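Ufm1-specific protease (Caenorhabditis elegans, PDB 5EJJ) cleaves the peptide bond at the C-terminal glycine of the ubiquitin-like modifier UFM1 as a thiol protease, and is required to localise certain odorant receptors to cilia. Local coordinates at residues His382-Asp387 / Ala397-Gln402; Pro378-His383 / Phe408-Tyr413; Arg154-Ser159 / Ala263-Ala268; Gly134-Leu139 / Arg236-Gly241. All blocks are in the same frame, centred on the assembly; numbering follows the deposited sequence.

Interaction 1: His382-Asp387 / Ala397-Gln402; sequences HHYMQD and AYRSFQ
Arg-399 leaves its helix with CG anti to the carbonyl carbon, and the chain bends at chi2 (-39°), which brings the guanidinium to the loop at Asp-387. The helix is 396-409, at whose start sits Cys-396, the probable nucleophile, a placement characteristic of the papain-like cysteine proteases of clan CA to which the C78 family belongs. His-382, its CG also anti to the carbonyl carbon, lays its ring over the same helix one turn on, at Gln-402.

The polar centre is held from several sides. Arg-399 NH1 reaches Asp-387 OD2 in a long, weak salt bridge of 3.5 Å, the carboxylate standing at the edge of the guanidinium with the two planes 76° apart. Within the helix, Arg-399 NH1 is placed so close to Gln-402 OE1 that the bond's true length is doubtful, while Arg-399 NE is salt-bridged to Asp-391. Gln-402 NE2 is hydrogen-bonded to Pro-419 O. Putting a methionine in place of Arg-399 would probably leave the carboxylates of Asp-387 and Asp-391 without their charged mate.

Tyr-384 bridges toward the catalytic centre: its backbone N lies 4.1 Å from Arg-399 CG, and its ring meets that of His-522, inferred to be the active-site histidine, and also packs on Cys-396. On the other flank the His-382 ring takes a CH-pi contact, Gln-402 CB standing 3.7 Å from the ring centroid and 22° off its normal.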
# COMPACT_ATOMS: atom_id res chain seq x y z
N HIS A 382 9.35 -0.55 -16.73
CA HIS A 382 9.21 -0.77 -18.16
C HIS A 382 10.57 -0.70 -18.85
O HIS A 382 11.48 -0.01 -18.38
CB HIS A 382 8.27 0.26 -18.78
CG HIS A 382 6.94 0.35 -18.11
ND1 HIS A 382 5.76 0.02 -18.75
CD2 HIS A 382 6.60 0.74 -16.86
CE1 HIS A 382 4.75 0.21 -17.92
NE2 HIS A 382 5.23 0.64 -16.77
N HIS A 383 10.69 -1.40 -19.97
CA HIS A 383 11.96 -1.56 -20.68
C HIS A 383 11.76 -2.01 -22.13
O HIS A 383 10.64 -2.02 -22.65
CB HIS A 383 12.82 -2.57 -19.94
CG HIS A 383 12.04 -3.71 -19.36
ND1 HIS A 383 11.15 -4.45 -20.10
CD2 HIS A 383 11.98 -4.20 -18.09
CE1 HIS A 383 10.58 -5.36 -19.32
NE2 HIS A 383 11.08 -5.23 -18.11
N TYR A 384 12.85 -2.40 -22.78
CA TYR A 384 12.80 -2.91 -24.16
C TYR A 384 12.04 -4.24 -24.23
O TYR A 384 11.81 -4.89 -23.21
CB TYR A 384 14.23 -3.08 -24.70
CG TYR A 384 14.94 -1.80 -25.08
CD1 TYR A 384 14.25 -0.59 -25.14
CD2 TYR A 384 16.29 -1.79 -25.39
CE1 TYR A 384 14.88 0.59 -25.49
CE2 TYR A 384 16.94 -0.61 -25.74
CZ TYR A 384 16.22 0.58 -25.79
OH TYR A 384 16.84 1.76 -26.15
N MET A 385 11.64 -4.64 -25.44
CA MET A 385 11.05 -5.97 -25.70
C MET A 385 9.87 -6.34 -24.80
O MET A 385 9.75 -7.49 -24.36
CB MET A 385 12.13 -7.07 -25.61
CG MET A 385 13.51 -6.69 -26.17
SD MET A 385 13.51 -5.89 -27.80
CE MET A 385 15.27 -5.80 -28.10
N GLN A 386 8.99 -5.38 -24.54
CA GLN A 386 7.95 -5.56 -23.53
C GLN A 386 6.56 -5.84 -24.10
O GLN A 386 6.06 -6.96 -24.00
CB GLN A 386 7.91 -4.37 -22.56
CG GLN A 386 7.60 -4.76 -21.12
CD GLN A 386 7.56 -3.58 -20.17
OE1 GLN A 386 8.02 -3.68 -19.04
NE2 GLN A 386 6.99 -2.47 -20.63
N ASP A 387 5.94 -4.82 -24.68
CA ASP A 387 4.56 -4.96 -25.17
C ASP A 387 4.49 -5.75 -26.47
O ASP A 387 3.61 -5.51 -27.30
CB ASP A 387 3.91 -3.59 -25.36
CG ASP A 387 4.21 -2.64 -24.21
OD1 ASP A 387 4.38 -3.14 -23.07
OD2 ASP A 387 4.28 -1.40 -24.45
N ALA A 397 13.70 6.22 -24.12
CA ALA A 397 13.04 7.29 -23.40
C ALA A 397 11.55 7.03 -23.27
O ALA A 397 10.92 7.53 -22.35
CB ALA A 397 13.29 8.62 -24.08
N TYR A 398 10.98 6.26 -24.20
CA TYR A 398 9.57 5.89 -24.12
C TYR A 398 9.34 5.10 -22.84
O TYR A 398 8.38 5.33 -22.10
CB TYR A 398 9.18 5.01 -25.30
CG TYR A 398 8.96 5.73 -26.60
CD1 TYR A 398 9.90 5.65 -27.61
CD2 TYR A 398 7.81 6.48 -26.82
CE1 TYR A 398 9.70 6.29 -28.81
CE2 TYR A 398 7.60 7.13 -28.01
CZ TYR A 398 8.55 7.03 -29.00
OH TYR A 398 8.36 7.68 -30.20
N ARG A 399 10.24 4.15 -22.61
CA ARG A 399 10.18 3.28 -21.46
C ARG A 399 10.23 4.08 -20.16
O ARG A 399 9.44 3.82 -19.25
CB ARG A 399 11.31 2.25 -21.53
CG ARG A 399 11.25 1.37 -22.78
CD ARG A 399 9.80 1.04 -23.10
NE ARG A 399 9.64 -0.11 -23.98
CZ ARG A 399 8.52 -0.83 -24.07
NH1 ARG A 399 7.47 -0.51 -23.33
NH2 ARG A 399 8.46 -1.87 -24.89
N SER A 400 11.14 5.05 -20.08
CA SER A 400 11.23 5.90 -18.90
C SER A 400 9.97 6.72 -18.75
O SER A 400 9.56 7.04 -17.64
CB SER A 400 12.42 6.84 -18.99
OG SER A 400 13.59 6.15 -18.62
N PHE A 401 9.37 7.06 -19.88
CA PHE A 401 8.11 7.78 -19.85
C PHE A 401 7.05 6.89 -19.24
O PHE A 401 6.24 7.33 -18.42
CB PHE A 401 7.69 8.17 -21.26
CG PHE A 401 6.31 8.70 -21.33
CD1 PHE A 401 6.05 10.02 -21.00
CD2 PHE A 401 5.27 7.89 -21.72
CE1 PHE A 401 4.77 10.53 -21.05
CE2 PHE A 401 3.99 8.38 -21.77
CZ PHE A 401 3.73 9.71 -21.44
N GLN A 402 7.08 5.62 -19.64
CA GLN A 402 6.14 4.63 -19.15
C GLN A 402 6.29 4.38 -17.64
O GLN A 402 5.30 4.35 -16.89
CB GLN A 402 6.26 3.33 -19.96
CG GLN A 402 5.62 3.43 -21.35
CD GLN A 402 5.73 2.13 -22.12
OE1 GLN A 402 6.67 1.35 -21.91
NE2 GLN A 402 4.76 1.87 -23.01

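Interaction 2: Pro378-His383 / Phe408-Tyr413; sequences PYNYHH and FILNGY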
# COMPACT_ATOMS: atom_id res chain seq x y z
N PRO A 378 5.22 3.82 -5.04
CA PRO A 378 5.52 2.69 -5.95
C PRO A 378 5.43 3.04 -7.46
O PRO A 378 4.80 4.04 -7.82
CB PRO A 378 4.42 1.68 -5.59
CG PRO A 378 3.26 2.54 -5.31
CD PRO A 378 3.82 3.76 -4.56
N TYR A 379 6.03 2.21 -8.31
CA TYR A 379 6.06 2.39 -9.76
C TYR A 379 6.29 1.01 -10.38
O TYR A 379 6.60 0.07 -9.66
CB TYR A 379 7.23 3.31 -10.15
CG TYR A 379 8.54 2.75 -9.66
CD1 TYR A 379 9.28 1.88 -10.44
CD2 TYR A 379 9.00 3.04 -8.39
CE1 TYR A 379 10.45 1.33 -9.98
CE2 TYR A 379 10.18 2.49 -7.91
CZ TYR A 379 10.90 1.63 -8.71
OH TYR A 379 12.07 1.08 -8.23
N ASN A 380 6.17 0.89 -11.70
CA ASN A 380 6.59 -0.34 -12.40
C ASN A 380 7.85 -0.15 -13.23
O ASN A 380 8.25 0.97 -13.52
CB ASN A 380 5.49 -0.91 -13.30
CG ASN A 380 4.37 -1.58 -12.52
OD1 ASN A 380 4.63 -2.36 -11.59
ND2 ASN A 380 3.12 -1.29 -12.90
N TYR A 381 8.47 -1.26 -13.62
CA TYR A 381 9.69 -1.24 -14.42
C TYR A 381 9.36 -1.57 -15.86
O TYR A 381 9.13 -2.73 -16.19
CB TYR A 381 10.67 -2.26 -13.87
CG TYR A 381 12.02 -2.30 -14.57
CD1 TYR A 381 12.44 -1.24 -15.36
CD2 TYR A 381 12.86 -3.40 -14.43
CE1 TYR A 381 13.66 -1.27 -16.00
CE2 TYR A 381 14.08 -3.44 -15.06
CZ TYR A 381 14.48 -2.38 -15.84
OH TYR A 381 15.70 -2.42 -16.48
N HIS A 382 9.35 -0.55 -16.73
CA HIS A 382 9.21 -0.77 -18.16
C HIS A 382 10.57 -0.70 -18.85
O HIS A 382 11.48 -0.01 -18.38
CB HIS A 382 8.27 0.26 -18.78
CG HIS A 382 6.94 0.35 -18.11
ND1 HIS A 382 5.76 0.02 -18.75
CD2 HIS A 382 6.60 0.74 -16.86
CE1 HIS A 382 4.75 0.21 -17.92
NE2 HIS A 382 5.23 0.64 -16.77
N HIS A 383 10.69 -1.40 -19.97
CA HIS A 383 11.96 -1.56 -20.68
C HIS A 383 11.76 -2.01 -22.13
O HIS A 383 10.64 -2.02 -22.65
CB HIS A 383 12.82 -2.57 -19.94
CG HIS A 383 12.04 -3.71 -19.36
ND1 HIS A 383 11.15 -4.45 -20.10
CD2 HIS A 383 11.98 -4.20 -18.09
CE1 HIS A 383 10.58 -5.36 -19.32
NE2 HIS A 383 11.08 -5.23 -18.11
N PHE A 408 2.28 7.29 -11.65
CA PHE A 408 1.08 8.10 -11.47
C PHE A 408 -0.23 7.30 -11.27
O PHE A 408 -1.18 7.79 -10.63
CB PHE A 408 0.96 9.18 -12.56
CG PHE A 408 1.77 10.41 -12.28
CD1 PHE A 408 3.06 10.54 -12.78
CD2 PHE A 408 1.25 11.44 -11.49
CE1 PHE A 408 3.81 11.68 -12.51
CE2 PHE A 408 2.00 12.58 -11.21
CZ PHE A 408 3.28 12.70 -11.71
N ILE A 409 -0.29 6.08 -11.79
CA ILE A 409 -1.46 5.27 -11.46
C ILE A 409 -1.27 4.60 -10.10
O ILE A 409 -2.11 4.76 -9.20
CB ILE A 409 -1.90 4.30 -12.57
CG1 ILE A 409 -0.74 3.47 -13.09
CG2 ILE A 409 -2.48 5.08 -13.76
CD1 ILE A 409 -0.92 3.09 -14.58
N LEU A 410 -0.14 3.93 -9.91
CA LEU A 410 0.15 3.25 -8.65
C LEU A 410 0.13 4.18 -7.43
O LEU A 410 0.30 3.72 -6.30
CB LEU A 410 1.47 2.51 -8.72
CG LEU A 410 1.31 1.06 -9.18
CD1 LEU A 410 0.37 0.98 -10.35
CD2 LEU A 410 2.63 0.41 -9.55
N ASN A 411 -0.07 5.48 -7.65
CA ASN A 411 -0.06 6.46 -6.57
C ASN A 411 -1.36 7.24 -6.47
O ASN A 411 -1.49 8.13 -5.62
CB ASN A 411 1.15 7.37 -6.67
CG ASN A 411 2.41 6.69 -6.15
OD1 ASN A 411 2.85 6.93 -5.02
ND2 ASN A 411 2.99 5.81 -6.97
N GLY A 412 -2.32 6.87 -7.32
CA GLY A 412 -3.70 7.32 -7.22
C GLY A 412 -3.99 8.64 -7.91
O GLY A 412 -4.89 9.39 -7.51
N TYR A 413 -3.23 8.92 -8.97
CA TYR A 413 -3.30 10.23 -9.61
C TYR A 413 -4.06 10.16 -10.93
O TYR A 413 -4.69 11.14 -11.34
CB TYR A 413 -1.91 10.84 -9.74
CG TYR A 413 -1.39 11.41 -8.44
CD1 TYR A 413 -0.26 10.88 -7.82
CD2 TYR A 413 -2.02 12.49 -7.82
CE1 TYR A 413 0.24 11.41 -6.63
CE2 TYR A 413 -1.54 13.02 -6.63
CZ TYR A 413 -0.40 12.47 -6.04
OH TYR A 413 0.09 12.99 -4.85
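Leu-410 and Pro-378 bury most of the surface in this contact, and Asn-411 adds the polar part. Pro-378 brings the CG corner of its ring against the leucine, with CG 3.9 Å from Leu-410 CB and 3.3 Å from Leu-410 O, so the proline touches both the root of the side chain and the carbonyl of the same residue. Beyond it, the leucine extends one methyl along the loop: Leu-410 CD2 packs 3.8 Å from Tyr-379 C and also meets the amide end of Asn-380, whose side chain crosses it at about a right angle. The leucine thus spans three consecutive loop residues.

Asn-411 approaches the proline from the opposite direction. Its CG is turned anti to the carbonyl carbon (chi1 -78°), which sets the amide beside its own backbone N. From there ND2 donates to Trp-407 O, its stronger partner, and makes a second, weak bond to Pro-378 O, 2.7 Å long but bent to 124°. Asn-411 OD1 lies 3.3 Å from Pro-378 CD, so both ends of the amide rest near the ring.

The loop is held from other quarters as well. Asn-380 N is hydrogen-bonded to Ser-406 OG of the helix, and Tyr-381 OH to Asp-520 O.

Leu-410 and Asn-411 are the two central residues of a type I turn from Ile-409 to Gly-412. With Tyr-413 N bonded to Phe-408 O and Gly-412 at positive phi, and a less certain bond from Gly-412 N to Ile-409 O, this is a Schellman motif, here ending the helix that starts at the probable catalytic cysteine of the papain-like domain.

Interaction 3: Arg154-Ser159 / Ala263-Ala268; sequences RLSMAS and AFNRRA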
# COMPACT_ATOMS: atom_id res chain seq x y z
N ARG A 154 -25.69 -14.38 10.61
CA ARG A 154 -25.89 -15.78 10.22
C ARG A 154 -24.83 -16.20 9.21
O ARG A 154 -24.62 -17.40 8.98
CB ARG A 154 -27.27 -15.97 9.58
CG ARG A 154 -28.46 -16.07 10.55
CD ARG A 154 -29.77 -15.76 9.83
NE ARG A 154 -29.56 -15.70 8.38
CZ ARG A 154 -29.87 -14.66 7.60
NH1 ARG A 154 -30.46 -13.58 8.13
NH2 ARG A 154 -29.62 -14.73 6.29
N LEU A 155 -24.19 -15.22 8.58
CA LEU A 155 -23.12 -15.52 7.63
C LEU A 155 -21.85 -15.88 8.39
O LEU A 155 -21.07 -16.71 7.94
CB LEU A 155 -22.85 -14.31 6.75
CG LEU A 155 -21.92 -14.48 5.56
CD1 LEU A 155 -22.02 -15.88 5.05
CD2 LEU A 155 -22.38 -13.51 4.49
N SER A 156 -21.68 -15.26 9.55
CA SER A 156 -20.53 -15.50 10.40
C SER A 156 -20.58 -16.84 11.13
O SER A 156 -19.54 -17.34 11.54
CB SER A 156 -20.32 -14.33 11.36
OG SER A 156 -19.97 -13.15 10.63
N MET A 157 -21.77 -17.42 11.27
CA MET A 157 -21.93 -18.77 11.85
C MET A 157 -21.78 -19.83 10.79
O MET A 157 -21.72 -21.00 11.10
CB MET A 157 -23.30 -18.97 12.49
CG MET A 157 -23.95 -17.75 13.09
SD MET A 157 -23.71 -17.67 14.87
CE MET A 157 -22.02 -17.05 14.95
N ALA A 158 -21.76 -19.41 9.53
CA ALA A 158 -21.72 -20.33 8.40
C ALA A 158 -20.28 -20.58 7.94
O ALA A 158 -19.96 -21.63 7.37
CB ALA A 158 -22.56 -19.78 7.23
N SER A 159 -19.42 -19.60 8.21
CA SER A 159 -18.06 -19.54 7.66
C SER A 159 -17.14 -20.66 8.16
O SER A 159 -16.16 -21.01 7.48
CB SER A 159 -17.44 -18.18 7.97
OG SER A 159 -17.38 -17.94 9.37
N ALA A 263 -11.05 -13.58 8.99
CA ALA A 263 -10.80 -12.72 7.84
C ALA A 263 -12.10 -12.55 7.05
O ALA A 263 -12.53 -11.41 6.76
CB ALA A 263 -9.72 -13.31 6.97
N PHE A 264 -12.74 -13.68 6.74
CA PHE A 264 -14.00 -13.69 6.02
C PHE A 264 -15.13 -12.97 6.77
O PHE A 264 -15.94 -12.26 6.15
CB PHE A 264 -14.44 -15.12 5.69
CG PHE A 264 -15.81 -15.18 5.11
CD1 PHE A 264 -16.88 -15.54 5.89
CD2 PHE A 264 -16.04 -14.79 3.80
CE1 PHE A 264 -18.17 -15.55 5.36
CE2 PHE A 264 -17.32 -14.79 3.27
CZ PHE A 264 -18.38 -15.18 4.04
N ASN A 265 -15.21 -13.16 8.09
CA ASN A 265 -16.25 -12.50 8.85
C ASN A 265 -16.09 -10.98 8.89
O ASN A 265 -17.08 -10.26 8.86
CB ASN A 265 -16.39 -13.08 10.25
CG ASN A 265 -16.79 -14.56 10.25
OD1 ASN A 265 -17.21 -15.12 9.23
ND2 ASN A 265 -16.65 -15.20 11.41
N ARG A 266 -14.85 -10.48 8.91
CA ARG A 266 -14.62 -9.04 8.97
C ARG A 266 -15.02 -8.37 7.67
O ARG A 266 -15.58 -7.28 7.67
CB ARG A 266 -13.16 -8.75 9.29
CG ARG A 266 -12.75 -9.18 10.67
CD ARG A 266 -11.44 -8.62 11.08
NE ARG A 266 -11.11 -8.97 12.45
CZ ARG A 266 -9.93 -8.77 13.01
NH1 ARG A 266 -8.94 -8.21 12.33
NH2 ARG A 266 -9.72 -9.12 14.26
N ARG A 267 -14.72 -9.02 6.56
CA ARG A 267 -15.13 -8.49 5.27
C ARG A 267 -16.64 -8.41 5.15
O ARG A 267 -17.16 -7.49 4.52
CB ARG A 267 -14.59 -9.38 4.16
CG ARG A 267 -13.14 -9.24 3.88
CD ARG A 267 -12.92 -8.15 2.86
NE ARG A 267 -11.50 -7.99 2.60
CZ ARG A 267 -10.98 -7.04 1.84
NH1 ARG A 267 -11.77 -6.13 1.26
NH2 ARG A 267 -9.67 -6.99 1.67
N ALA A 268 -17.36 -9.39 5.70
CA ALA A 268 -18.82 -9.36 5.65
C ALA A 268 -19.34 -8.20 6.51
O ALA A 268 -20.12 -7.39 6.04
CB ALA A 268 -19.42 -10.66 6.09
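Ser-159, Phe-264 and Asn-265 form the close-packed part of this contact, where the end of helix 144-156 and the turn after it lie against helix 253-280. Phe-264 has its CG opposite the backbone N (chi1 173°), which carries the ring across to segment 154-159. Ser-159 CB approaches the ring 3.4 Å from CD1, and Leu-155 CD1 comes in at the ring edge, 3.8 Å from CZ, the two side chains crossing at about a right angle. Phe-162 adds an edge-to-face neighbour to the same ring.

Contact is looser to one side, where Leu-155 CD2 lies 4.4 Å from Ala-268 CB and turns instead toward Tyr-135 and Trp-137 of the sheet beneath. Toward solvent, Ser-156 is only partly covered: its OG stands 3.5 Å from Asn-265 CG and is weakly bonded to Ala-152 O of its own helix. Met-157, next along, is exposed and points away from helix 253-280.

The close-packed part also holds a polar contact, Ser-159 OG to Asn-265 OD1 at 2.8 Å. Ser-156 O is also within range, 3.1 Å from Ser-159 OG, so which acceptor receives the single hydroxyl proton is unsettled. A leucine at Asn-265 would probably deprive Ser-159 OG of one of its two possible acceptors, leaving the hydroxyl to turn to Ser-156 O.

The contact joins two helices that pack on one face of a sheet in the N-terminal part of the enzyme, far from the active site. Its chemistry is mixed: apolar packing fills the side facing the sheet, and a neutral serine-amide contact, with no charged group taking part, lies at the turn.

Interaction 4: Gly134-Leu139 / Arg236-Gly241; sequences GYEWSL and RLVTIG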
# COMPACT_ATOMS: atom_id res chain seq x y z
N GLY A 134 -17.97 -15.24 -2.57
CA GLY A 134 -19.18 -14.53 -2.92
C GLY A 134 -20.31 -14.91 -2.00
O GLY A 134 -20.30 -16.01 -1.43
N TYR A 135 -21.27 -14.02 -1.81
CA TYR A 135 -22.46 -14.41 -1.07
C TYR A 135 -23.66 -13.60 -1.51
O TYR A 135 -23.52 -12.62 -2.23
CB TYR A 135 -22.25 -14.34 0.45
CG TYR A 135 -21.59 -13.07 0.92
CD1 TYR A 135 -20.21 -12.97 0.96
CD2 TYR A 135 -22.34 -11.97 1.32
CE1 TYR A 135 -19.60 -11.82 1.38
CE2 TYR A 135 -21.74 -10.82 1.75
CZ TYR A 135 -20.37 -10.75 1.77
OH TYR A 135 -19.75 -9.61 2.20
N GLU A 136 -24.84 -14.04 -1.10
CA GLU A 136 -26.06 -13.37 -1.50
C GLU A 136 -26.92 -13.01 -0.29
O GLU A 136 -27.03 -13.77 0.67
CB GLU A 136 -26.81 -14.26 -2.48
CG GLU A 136 -28.14 -13.73 -2.94
CD GLU A 136 -28.83 -14.70 -3.86
OE1 GLU A 136 -28.91 -15.91 -3.49
OE2 GLU A 136 -29.27 -14.27 -4.96
N TRP A 137 -27.50 -11.81 -0.34
CA TRP A 137 -28.23 -11.23 0.79
C TRP A 137 -29.56 -10.71 0.34
O TRP A 137 -29.64 -9.99 -0.65
CB TRP A 137 -27.47 -10.05 1.36
CG TRP A 137 -26.45 -10.43 2.32
CD1 TRP A 137 -26.14 -11.69 2.69
CD2 TRP A 137 -25.59 -9.55 3.05
NE1 TRP A 137 -25.13 -11.67 3.62
CE2 TRP A 137 -24.77 -10.37 3.87
CE3 TRP A 137 -25.44 -8.17 3.10
CZ2 TRP A 137 -23.80 -9.85 4.75
CZ3 TRP A 137 -24.47 -7.64 3.98
CH2 TRP A 137 -23.67 -8.49 4.80
N SER A 138 -30.61 -11.06 1.09
CA SER A 138 -31.94 -10.60 0.76
C SER A 138 -32.45 -9.58 1.77
O SER A 138 -32.46 -9.83 2.98
CB SER A 138 -32.90 -11.77 0.65
OG SER A 138 -32.92 -12.25 -0.68
N LEU A 139 -32.86 -8.42 1.25
CA LEU A 139 -33.37 -7.33 2.09
C LEU A 139 -34.85 -7.00 1.83
O LEU A 139 -35.21 -6.43 0.79
CB LEU A 139 -32.51 -6.09 1.89
CG LEU A 139 -31.00 -6.30 2.10
CD1 LEU A 139 -30.30 -4.96 2.24
CD2 LEU A 139 -30.73 -7.17 3.32
N ARG A 236 -32.44 -8.40 -3.46
CA ARG A 236 -31.37 -9.39 -3.32
C ARG A 236 -30.06 -8.77 -3.78
O ARG A 236 -29.94 -8.28 -4.89
CB ARG A 236 -31.67 -10.72 -4.03
CG ARG A 236 -31.91 -10.61 -5.53
CD ARG A 236 -31.94 -11.98 -6.21
NE ARG A 236 -30.61 -12.59 -6.32
CZ ARG A 236 -29.76 -12.36 -7.32
NH1 ARG A 236 -30.07 -11.51 -8.29
NH2 ARG A 236 -28.58 -12.98 -7.35
N LEU A 237 -29.09 -8.80 -2.88
CA LEU A 237 -27.81 -8.13 -3.05
C LEU A 237 -26.73 -9.20 -3.23
O LEU A 237 -26.72 -10.19 -2.50
CB LEU A 237 -27.58 -7.27 -1.81
CG LEU A 237 -26.27 -6.58 -1.45
CD1 LEU A 237 -25.58 -5.90 -2.63
CD2 LEU A 237 -26.60 -5.57 -0.36
N VAL A 238 -25.86 -9.02 -4.23
CA VAL A 238 -24.75 -9.96 -4.39
C VAL A 238 -23.38 -9.33 -4.19
O VAL A 238 -23.07 -8.28 -4.73
CB VAL A 238 -24.79 -10.74 -5.69
CG1 VAL A 238 -23.68 -11.73 -5.72
CG2 VAL A 238 -26.08 -11.47 -5.77
N THR A 239 -22.57 -9.97 -3.36
CA THR A 239 -21.28 -9.45 -2.97
C THR A 239 -20.25 -10.49 -3.31
O THR A 239 -20.39 -11.65 -2.88
CB THR A 239 -21.23 -9.22 -1.44
OG1 THR A 239 -22.43 -8.56 -1.01
CG2 THR A 239 -20.01 -8.40 -1.04
N ILE A 240 -19.26 -10.12 -4.12
CA ILE A 240 -18.09 -10.98 -4.29
C ILE A 240 -16.83 -10.15 -4.19
O ILE A 240 -16.84 -8.97 -4.54
CB ILE A 240 -18.12 -11.81 -5.60
CG1 ILE A 240 -17.30 -11.14 -6.66
CG2 ILE A 240 -19.51 -11.94 -6.12
CD1 ILE A 240 -17.57 -11.69 -8.00
N GLY A 241 -15.76 -10.76 -3.69
CA GLY A 241 -14.50 -10.06 -3.55
C GLY A 241 -13.40 -10.82 -2.84
O GLY A 241 -13.62 -11.93 -2.37
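Tyr-135 and Thr-239 face each other on one side of the strand pair, the ring lying across the threonine. Tyr-135 CG sits between its backbone N and carbonyl carbon (chi1 46°), which lays the ring over the neighbouring strand. Thr-239 CB then approaches one ring face in a CH-pi contact, 3.9 Å from the centroid and 24° off the normal, while its CG2 lies 3.5 Å from Tyr-135 OH. That hydroxyl is bonded to Thr-271 of helix 253-280, which fixes the far end of the ring. Next to it, Trp-137 and Leu-237 pair at their roots, CB to CB 4.2 Å, and Tyr-135 CE2 rests over one face of the indole.

These residues occupy two hydrogen-bonded pairs of an antiparallel ladder between strands 127-139 and 235-247, the latter outermost in a five-stranded mixed sheet. Tyr-135 and Thr-239 exchange two backbone bonds, the one from Tyr-135 N to Thr-239 O being 2.7 Å; Trp-137 and Leu-237 exchange two more. Helices 144-156 and 253-280 cover this aromatic face, with Val-148 and Met-272 touching Trp-137.

Glu-136, Val-238 and Arg-236 point to the other face, which is exposed. Glu-136 runs out extended, and Arg-236 bends at its third torsion to meet it on the diagonal. Its guanidinium grips one oxygen side-on, NE and NH2 both donating to Glu-136 OE2, the NH2 bond 2.8 Å long. OE2 lies in the guanidinium plane, yet the carboxylate itself stands almost perpendicular to it, 89° away. Val-238 CG2 packs loosely beside the glutamate's stem, 4.2 Å from Glu-136 CG.

In the fold
Interactions 4 and 3 belong to the N-terminal part of the chain, 1 and 2 to the C78 protease domain; the centres of 1 and 3 are about 44 Å apart, on opposite sides of the chain's centre. Along the chain, 134-139, 154-159, 236-241 and 263-268 alternate between interactions 4 and 3, so strand 127-139 with the helix after it interlocks with strand 235-247 and its own following helix. The two contacts touch where Ala-268 meets Tyr-135 and Trp-137. Interactions 1 and 2, with centres about 13 Å apart, share His-382 and His-383 and hold one loop along helix 396-409 from near its start, at the probable catalytic cysteine, to its end.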